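Local coordinates for protein N-methyltransferase (Streptoalloteichus sp. ATCC 53650, PDB 5BSZ) that probably transfers a methyl group from S-adenosylmethionine to an amino sugar, acting as a sugar N-methyltransferase in the kedarcidin pathway, at residues H179-Y191 with R200-P212. Residues are numbered along the deposited sequence; the frame is centred on the assembly and turned at random.
Sequences HRIGDVSRHEAHY and RHFSQVQDLTLFP. With EDO (1,2-ethanediol), chain C.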
ATOM      1  N   HIS A 179      -0.458 -17.441 -11.643  1.00 19.81           N
ATOM      2  CA  HIS A 179      -1.284 -17.578 -12.822  1.00 21.17           C
ATOM      3  C   HIS A 179      -0.436 -17.477 -14.077  1.00 23.92           C
ATOM      4  O   HIS A 179       0.694 -16.956 -14.083  1.00 19.82           O
ATOM      5  CB  HIS A 179      -2.424 -16.559 -12.892  1.00 21.15           C
ATOM      6  CG  HIS A 179      -2.013 -15.149 -13.170  1.00 20.71           C
ATOM      7  ND1 HIS A 179      -1.510 -14.312 -12.191  1.00 20.29           N
ATOM      8  CD2 HIS A 179      -2.123 -14.400 -14.287  1.00 18.80           C
ATOM      9  CE1 HIS A 179      -1.266 -13.140 -12.722  1.00 16.08           C
ATOM     10  NE2 HIS A 179      -1.578 -13.178 -14.001  1.00 18.28           N
ATOM     11  N   ARG A 180      -1.035 -17.953 -15.152  1.00 20.24           N
ATOM     12  CA  ARG A 180      -0.355 -18.116 -16.411  1.00 19.72           C
ATOM     13  C   ARG A 180      -0.644 -16.888 -17.237  1.00 20.07           C
ATOM     14  O   ARG A 180      -1.778 -16.385 -17.263  1.00 18.91           O
ATOM     15  CB  ARG A 180      -0.936 -19.392 -17.037  1.00 26.76           C
ATOM     16  CG  ARG A 180      -0.453 -19.716 -18.434  1.00 26.40           C
ATOM     17  CD  ARG A 180      -1.463 -20.663 -19.126  1.00 28.99           C
ATOM     18  NE  ARG A 180      -1.821 -21.849 -18.336  1.00 27.16           N
ATOM     19  CZ  ARG A 180      -1.200 -23.028 -18.381  1.00 22.10           C
ATOM     20  NH1 ARG A 180      -1.630 -24.024 -17.630  1.00 21.63           N
ATOM     21  NH2 ARG A 180      -0.164 -23.204 -19.200  1.00 24.93           N
ATOM     22  N   ILE A 181       0.379 -16.351 -17.887  1.00 17.21           N
ATOM     23  CA  ILE A 181       0.233 -15.338 -18.927  1.00 20.78           C
ATOM     24  C   ILE A 181       1.067 -15.695 -20.151  1.00 23.81           C
ATOM     25  O   ILE A 181       2.316 -15.709 -20.098  1.00 21.12           O
ATOM     26  CB  ILE A 181       0.760 -13.969 -18.481  1.00 28.50           C
ATOM     27  CG1 ILE A 181       0.083 -13.497 -17.189  1.00 31.01           C
ATOM     28  CG2 ILE A 181       0.577 -12.928 -19.589  1.00 33.68           C
ATOM     29  CD1 ILE A 181       0.927 -12.396 -16.575  1.00 28.81           C
ATOM     30  N   GLY A 182       0.406 -15.974 -21.270  1.00 23.66           N
ATOM     31  CA  GLY A 182       1.116 -16.487 -22.458  1.00 22.95           C
ATOM     32  C   GLY A 182       1.966 -17.697 -22.041  1.00 22.39           C
ATOM     33  O   GLY A 182       1.436 -18.628 -21.462  1.00 19.05           O
ATOM     34  N   ASP A 183       3.271 -17.687 -22.305  1.00 24.74           N
ATOM     35  CA  ASP A 183       4.166 -18.754 -21.842  1.00 20.94           C
ATOM     36  C   ASP A 183       4.990 -18.361 -20.595  1.00 19.28           C
ATOM     37  O   ASP A 183       6.097 -18.842 -20.429  1.00 18.60           O
ATOM     38  CB  ASP A 183       5.069 -19.289 -22.967  1.00 20.92           C
ATOM     39  CG  ASP A 183       6.123 -18.271 -23.404  1.00 27.83           C
ATOM     40  OD1 ASP A 183       5.855 -17.083 -23.189  1.00 27.06           O
ATOM     41  OD2 ASP A 183       7.213 -18.584 -23.953  1.00 27.15           O
ATOM     42  N   VAL A 184       4.419 -17.558 -19.704  1.00 16.76           N
ATOM     43  CA  VAL A 184       4.977 -17.131 -18.418  1.00 16.62           C
ATOM     44  C   VAL A 184       4.078 -17.507 -17.269  1.00 16.65           C
ATOM     45  O   VAL A 184       2.854 -17.485 -17.393  1.00 17.76           O
ATOM     46  CB  VAL A 184       5.278 -15.597 -18.493  1.00 21.84           C
ATOM     47  CG1 VAL A 184       5.311 -14.860 -17.153  1.00 19.85           C
ATOM     48  CG2 VAL A 184       6.525 -15.393 -19.283  1.00 22.05           C
ATOM     49  N   SER A 185       4.623 -18.004 -16.165  1.00 17.96           N
ATOM     50  CA  SER A 185       3.847 -18.082 -14.919  1.00 14.37           C
ATOM     51  C   SER A 185       4.252 -16.869 -14.048  1.00 17.09           C
ATOM     52  O   SER A 185       5.418 -16.494 -13.973  1.00 14.88           O
ATOM     53  CB  SER A 185       4.048 -19.396 -14.197  1.00 14.21           C
ATOM     54  OG  SER A 185       5.421 -19.676 -13.885  1.00 13.82           O
ATOM     55  N   ARG A 186       3.252 -16.176 -13.531  1.00 17.46           N
ATOM     56  CA  ARG A 186       3.423 -15.012 -12.705  1.00 16.32           C
ATOM     57  C   ARG A 186       3.057 -15.326 -11.287  1.00 16.62           C
ATOM     58  O   ARG A 186       1.948 -15.802 -10.981  1.00 16.66           O
ATOM     59  CB  ARG A 186       2.561 -13.871 -13.226  1.00 18.44           C
ATOM     60  CG  ARG A 186       2.660 -12.601 -12.406  1.00 15.55           C
ATOM     61  CD  ARG A 186       2.278 -11.400 -13.264  1.00 18.70           C
ATOM     62  NE  ARG A 186       3.295 -11.096 -14.280  1.00 16.04           N
ATOM     63  CZ  ARG A 186       3.204 -10.116 -15.150  1.00 14.90           C
ATOM     64  NH1 ARG A 186       2.138  -9.328 -15.147  1.00 17.03           N
ATOM     65  NH2 ARG A 186       4.204  -9.851 -15.958  1.00 14.53           N
ATOM     66  N   HIS A 187       4.017 -15.092 -10.411  1.00 16.63           N
ATOM     67  CA  HIS A 187       3.938 -15.516  -9.012  1.00 16.36           C
ATOM     68  C   HIS A 187       3.838 -14.316  -8.075  1.00 18.68           C
ATOM     69  O   HIS A 187       4.707 -13.421  -8.058  1.00 14.39           O
ATOM     70  CB  HIS A 187       5.189 -16.379  -8.672  1.00 18.35           C
ATOM     71  CG  HIS A 187       5.242 -17.612  -9.499  1.00 21.03           C
ATOM     72  ND1 HIS A 187       4.773 -18.830  -9.048  1.00 23.14           N
ATOM     73  CD2 HIS A 187       5.630 -17.804 -10.783  1.00 23.83           C
ATOM     74  CE1 HIS A 187       4.869 -19.717 -10.023  1.00 26.83           C
ATOM     75  NE2 HIS A 187       5.377 -19.118 -11.089  1.00 22.55           N
ATOM     76  N   GLU A 188       2.750 -14.246  -7.316  1.00 16.28           N
ATOM     77  CA  GLU A 188       2.609 -13.163  -6.320  1.00 18.46           C
ATOM     78  C   GLU A 188       2.754 -13.713  -4.916  1.00 21.76           C
ATOM     79  O   GLU A 188       2.103 -14.723  -4.585  1.00 23.56           O
ATOM     80  CB  GLU A 188       1.231 -12.595  -6.397  1.00 20.75           C
ATOM     81  CG  GLU A 188       0.893 -11.846  -7.621  1.00 22.70           C
ATOM     82  CD  GLU A 188      -0.602 -11.662  -7.782  1.00 27.05           C
ATOM     83  OE1 GLU A 188      -1.311 -12.650  -8.110  1.00 23.04           O
ATOM     84  OE2 GLU A 188      -1.053 -10.510  -7.605  1.00 24.61           O
ATOM     85  N   ALA A 189       3.601 -13.090  -4.103  1.00 18.11           N
ATOM     86  CA  ALA A 189       3.796 -13.500  -2.710  1.00 19.44           C
ATOM     87  C   ALA A 189       3.593 -12.252  -1.825  1.00 24.23           C
ATOM     88  O   ALA A 189       4.179 -11.220  -2.093  1.00 21.10           O
ATOM     89  CB  ALA A 189       5.221 -14.024  -2.488  1.00 18.74           C
ATOM     90  N   HIS A 190       2.744 -12.354  -0.806  1.00 20.88           N
ATOM     91  CA  HIS A 190       2.533 -11.280   0.170  1.00 19.47           C
ATOM     92  C   HIS A 190       2.855 -11.851   1.530  1.00 21.75           C
ATOM     93  O   HIS A 190       2.554 -13.020   1.830  1.00 22.13           O
ATOM     94  CB  HIS A 190       1.100 -10.758   0.153  1.00 18.84           C
ATOM     95  CG  HIS A 190       0.759  -9.977  -1.070  1.00 21.73           C
ATOM     96  ND1 HIS A 190       0.463  -8.626  -1.042  1.00 20.72           N
ATOM     97  CD2 HIS A 190       0.688 -10.354  -2.371  1.00 20.94           C
ATOM     98  CE1 HIS A 190       0.185  -8.220  -2.266  1.00 23.58           C
ATOM     99  NE2 HIS A 190       0.322  -9.246  -3.089  1.00 20.45           N
ATOM    100  N   TYR A 191       3.517 -11.029   2.326  1.00 18.86           N
ATOM    101  CA  TYR A 191       3.751 -11.293   3.741  1.00 20.31           C
ATOM    102  C   TYR A 191       3.175 -10.185   4.639  1.00 23.56           C
ATOM    103  O   TYR A 191       3.279  -8.989   4.280  1.00 18.33           O
ATOM    104  CB  TYR A 191       5.242 -11.289   4.009  1.00 24.14           C
ATOM    105  CG  TYR A 191       6.026 -12.379   3.363  1.00 33.99           C
ATOM    106  CD1 TYR A 191       6.381 -12.314   2.024  1.00 38.90           C
ATOM    107  CD2 TYR A 191       6.439 -13.476   4.108  1.00 44.92           C
ATOM    108  CE1 TYR A 191       7.121 -13.335   1.430  1.00 46.60           C
ATOM    109  CE2 TYR A 191       7.193 -14.482   3.540  1.00 49.30           C
ATOM    110  CZ  TYR A 191       7.517 -14.412   2.203  1.00 46.43           C
ATOM    111  OH  TYR A 191       8.269 -15.432   1.668  1.00 63.69           O
ATOM    112  N   ARG A 200       4.285  -4.862   9.358  1.00 23.50           N
ATOM    113  CA  ARG A 200       4.857  -4.621   8.032  1.00 23.06           C
ATOM    114  C   ARG A 200       4.186  -5.510   7.022  1.00 21.44           C
ATOM    115  O   ARG A 200       3.732  -6.593   7.380  1.00 21.11           O
ATOM    116  CB  ARG A 200       6.347  -4.927   8.026  1.00 28.59           C
ATOM    117  CG  ARG A 200       7.074  -3.931   8.897  1.00 31.44           C
ATOM    118  CD  ARG A 200       8.512  -4.340   9.149  1.00 40.49           C
ATOM    119  NE  ARG A 200       9.275  -3.263   9.779  1.00 46.27           N
ATOM    120  CZ  ARG A 200       9.047  -2.744  10.990  1.00 57.47           C
ATOM    121  NH1 ARG A 200       9.845  -1.777  11.426  1.00 58.14           N
ATOM    122  NH2 ARG A 200       8.042  -3.155  11.771  1.00 52.47           N
ATOM    123  N   HIS A 201       4.061  -5.013   5.793  1.00 20.18           N
ATOM    124  CA  HIS A 201       3.514  -5.771   4.674  1.00 18.92           C
ATOM    125  C   HIS A 201       4.571  -5.777   3.569  1.00 23.40           C
ATOM    126  O   HIS A 201       5.184  -4.735   3.283  1.00 19.88           O
ATOM    127  CB  HIS A 201       2.240  -5.134   4.178  1.00 21.43           C
ATOM    128  CG  HIS A 201       1.713  -5.715   2.901  1.00 23.17           C
ATOM    129  ND1 HIS A 201       1.240  -4.942   1.870  1.00 31.58           N
ATOM    130  CD2 HIS A 201       1.576  -6.991   2.491  1.00 24.49           C
ATOM    131  CE1 HIS A 201       0.822  -5.717   0.884  1.00 28.71           C
ATOM    132  NE2 HIS A 201       1.035  -6.966   1.231  1.00 23.75           N
ATOM    133  N   PHE A 202       4.833  -6.953   3.002  1.00 21.28           N
ATOM    134  CA  PHE A 202       5.842  -7.087   1.963  1.00 20.34           C
ATOM    135  C   PHE A 202       5.153  -7.750   0.782  1.00 21.54           C
ATOM    136  O   PHE A 202       4.308  -8.640   0.977  1.00 21.44           O
ATOM    137  CB  PHE A 202       7.010  -7.999   2.373  1.00 24.03           C
ATOM    138  CG  PHE A 202       7.740  -7.604   3.623  1.00 31.74           C
ATOM    139  CD1 PHE A 202       8.988  -6.989   3.540  1.00 37.85           C
ATOM    140  CD2 PHE A 202       7.241  -7.926   4.887  1.00 34.85           C
ATOM    141  CE1 PHE A 202       9.715  -6.674   4.688  1.00 38.93           C
ATOM    142  CE2 PHE A 202       7.957  -7.603   6.029  1.00 46.18           C
ATOM    143  CZ  PHE A 202       9.193  -6.964   5.933  1.00 41.72           C
ATOM    144  N   SER A 203       5.501  -7.343  -0.439  1.00 18.50           N
ATOM    145  CA  SER A 203       5.017  -8.092  -1.574  1.00 20.30           C
ATOM    146  C   SER A 203       6.059  -8.170  -2.684  1.00 22.42           C
ATOM    147  O   SER A 203       6.931  -7.301  -2.781  1.00 20.81           O
ATOM    148  CB  SER A 203       3.718  -7.524  -2.055  1.00 19.06           C
ATOM    149  OG  SER A 203       3.957  -6.324  -2.693  1.00 21.20           O
ATOM    150  N   GLN A 204       5.936  -9.230  -3.474  1.00 18.57           N
ATOM    151  CA  GLN A 204       6.805  -9.470  -4.624  1.00 20.95           C
ATOM    152  C   GLN A 204       6.013 -10.164  -5.754  1.00 17.49           C
ATOM    153  O   GLN A 204       5.154 -11.025  -5.516  1.00 19.27           O
ATOM    154  CB  GLN A 204       7.992 -10.316  -4.161  1.00 21.86           C
ATOM    155  CG  GLN A 204       8.979 -10.608  -5.282  1.00 29.57           C
ATOM    156  CD  GLN A 204      10.263 -11.284  -4.821  1.00 33.02           C
ATOM    157  OE1 GLN A 204      10.457 -12.474  -5.044  1.00 48.24           O
ATOM    158  NE2 GLN A 204      11.140 -10.526  -4.200  1.00 42.92           N
ATOM    159  N   VAL A 205       6.302  -9.766  -6.981  1.00 18.99           N
ATOM    160  CA  VAL A 205       5.736 -10.359  -8.167  1.00 16.10           C
ATOM    161  C   VAL A 205       6.918 -10.759  -9.064  1.00 14.06           C
ATOM    162  O   VAL A 205       7.796  -9.955  -9.359  1.00 12.87           O
ATOM    163  CB  VAL A 205       4.814  -9.434  -8.952  1.00 17.43           C
ATOM    164  CG1 VAL A 205       4.117 -10.228 -10.057  1.00 20.96           C
ATOM    165  CG2 VAL A 205       3.755  -8.830  -8.080  1.00 22.64           C
ATOM    166  N   GLN A 206       6.929 -12.022  -9.459  1.00 14.90           N
ATOM    167  CA  GLN A 206       8.014 -12.540 -10.274  0.50 15.62           C
ATOM    168  C   GLN A 206       7.453 -13.472 -11.345  1.00 13.91           C
ATOM    169  O   GLN A 206       6.517 -14.241 -11.110  1.00 13.42           O
ATOM    170  CB  GLN A 206       9.112 -13.190  -9.419  0.50 18.52           C
ATOM    171  CG  GLN A 206       8.982 -14.688  -9.140  0.50 20.42           C
ATOM    172  CD  GLN A 206      10.055 -15.261  -8.210  0.50 24.98           C
ATOM    173  OE1 GLN A 206       9.984 -15.129  -6.983  0.50 30.81           O
ATOM    174  NE2 GLN A 206      11.019 -15.959  -8.786  0.50 24.63           N
ATOM    175  N   ASP A 207       8.046 -13.362 -12.525  1.00 13.13           N
ATOM    176  CA  ASP A 207       7.721 -14.190 -13.687  1.00 14.18           C
ATOM    177  C   ASP A 207       8.775 -15.300 -13.854  1.00 14.07           C
ATOM    178  O   ASP A 207       9.965 -15.068 -13.646  1.00 13.54           O
ATOM    179  CB  ASP A 207       7.706 -13.292 -14.917  1.00 14.48           C
ATOM    180  CG  ASP A 207       6.478 -12.359 -15.007  1.00 15.32           C
ATOM    181  OD1 ASP A 207       5.491 -12.650 -14.344  1.00 14.31           O
ATOM    182  OD2 ASP A 207       6.513 -11.414 -15.836  1.00 14.38           O
ATOM    183  N   LEU A 208       8.324 -16.481 -14.292  1.00 15.41           N
ATOM    184  CA  LEU A 208       9.164 -17.546 -14.802  1.00 13.57           C
ATOM    185  C   LEU A 208       8.623 -18.032 -16.142  1.00 16.55           C
ATOM    186  O   LEU A 208       7.388 -18.128 -16.310  1.00 16.59           O
ATOM    187  CB  LEU A 208       9.114 -18.691 -13.798  1.00 13.17           C
ATOM    188  CG  LEU A 208       9.713 -18.435 -12.395  1.00 15.89           C
ATOM    189  CD1 LEU A 208       9.359 -19.521 -11.419  1.00 18.75           C
ATOM    190  CD2 LEU A 208      11.232 -18.283 -12.478  1.00 18.75           C
ATOM    191  N   THR A 209       9.521 -18.322 -17.085  1.00 14.95           N
ATOM    192  CA  THR A 209       9.087 -18.803 -18.397  1.00 15.02           C
ATOM    193  C   THR A 209       8.699 -20.291 -18.344  1.00 14.13           C
ATOM    194  O   THR A 209       9.383 -21.082 -17.719  1.00 12.56           O
ATOM    195  CB  THR A 209      10.200 -18.606 -19.409  1.00 15.24           C
ATOM    196  OG1 THR A 209      10.555 -17.253 -19.325  1.00 15.62           O
ATOM    197  CG2 THR A 209       9.747 -18.966 -20.833  1.00 17.64           C
ATOM    198  N   LEU A 210       7.612 -20.670 -19.018  1.00 12.45           N
ATOM    199  CA  LEU A 210       7.218 -22.029 -19.192  1.00 14.00           C
ATOM    200  C   LEU A 210       7.803 -22.591 -20.487  1.00 18.33           C
ATOM    201  O   LEU A 210       7.322 -22.254 -21.589  1.00 17.95           O
ATOM    202  CB  LEU A 210       5.679 -22.115 -19.184  1.00 16.02           C
ATOM    203  CG  LEU A 210       4.974 -21.540 -17.951  1.00 15.12           C
ATOM    204  CD1 LEU A 210       3.461 -21.362 -18.165  1.00 16.30           C
ATOM    205  CD2 LEU A 210       5.267 -22.440 -16.772  1.00 17.74           C
ATOM    206  N   PHE A 211       8.914 -23.323 -20.380  1.00 17.65           N
ATOM    207  CA  PHE A 211       9.549 -23.892 -21.579  1.00 19.07           C
ATOM    208  C   PHE A 211       9.113 -25.317 -21.783  1.00 16.08           C
ATOM    209  O   PHE A 211       9.066 -26.104 -20.826  1.00 18.49           O
ATOM    210  CB  PHE A 211      11.077 -23.906 -21.492  1.00 17.94           C
ATOM    211  CG  PHE A 211      11.717 -22.568 -21.408  1.00 16.05           C
ATOM    212  CD1 PHE A 211      12.242 -22.119 -20.224  1.00 19.43           C
ATOM    213  CD2 PHE A 211      11.882 -21.787 -22.542  1.00 15.10           C
ATOM    214  CE1 PHE A 211      12.861 -20.883 -20.161  1.00 17.44           C
ATOM    215  CE2 PHE A 211      12.513 -20.575 -22.493  1.00 16.57           C
ATOM    216  CZ  PHE A 211      13.041 -20.114 -21.296  1.00 15.72           C
ATOM    217  N   PRO A 212       8.756 -25.679 -23.028  1.00 21.40           N
ATOM    218  CA  PRO A 212       8.486 -27.104 -23.217  1.00 19.92           C
ATOM    219  C   PRO A 212       9.760 -27.944 -23.107  1.00 19.17           C
ATOM    220  O   PRO A 212      10.859 -27.443 -23.312  1.00 18.53           O
ATOM    221  CB  PRO A 212       7.925 -27.171 -24.663  1.00 27.09           C
ATOM    222  CG  PRO A 212       8.214 -25.873 -25.324  1.00 27.40           C
ATOM    223  CD  PRO A 212       8.484 -24.857 -24.219  1.00 23.14           C
TER
HETATM  224  C1  EDO C 302       7.332  -8.289 -13.748  0.50 29.32           C
HETATM  225  O1  EDO C 302       7.947  -9.220 -14.671  0.50 22.68           O
HETATM  226  C2  EDO C 302       6.627  -7.076 -14.398  0.50 31.00           C
HETATM  227  O2  EDO C 302       6.897  -6.844 -15.793  0.50 33.43           O
HETATM  228  O   HOH W   1       7.775 -21.279 -23.991  1.00 23.60           O
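Arg-186 and Asp-207 face each other as a non-hydrogen-bonded pair of the antiparallel hairpin formed by strands 184-195 and 198-209, and their side chains run alongside one another. The salt bridge is bidentate and side-on: NE of Arg-186 lies 2.7 Å from OD1 of Asp-207, NH2 of Arg-186 lies 2.8 Å from OD2 of Asp-207, and both oxygens use syn lone pairs. Guanidinium and carboxylate planes differ by only 5°, and the bend at chi3 (-71°) of the arginine turns its NE-NH2 edge to the acid. CD1 of Ile-181 lies over one guanidinium face, while NH1 reaches Asp-13 of the fourth subunit.

Farther along this face, ND1 of His-190 and NE2 of His-201 are joined by a hydrogen bond of 2.9 Å. CB of Ser-203 sits over the His-190 ring, 3.7 Å from its centroid, a CH-pi contact.

The face bearing Ser-185, His-187 and Leu-208 turns to the thymidine pocket. OG of Ser-185 is 2.9 Å from NE2 of His-187, and Trp-149 also bonds that hydroxyl; His-187 touches the nucleoside.

The tight part is this salt bridge plus the ladder, with paired N-H...O bonds from Ser-185/Leu-208 to Tyr-191/Phe-202. At the turn, Leu-210 N still bonds Asp-183 O (2.8 Å), but the side chains of exposed Asp-183 and Thr-209 come no nearer than 4.0 Å (OD2 to CG2), and a water links OD2 to the carbonyl of Leu-210. The chemistry thus divides by face: paired charges and histidines meet neighbouring subunits, whereas the serine-histidine pair probably helps orient His-187 beside the bound thymidine.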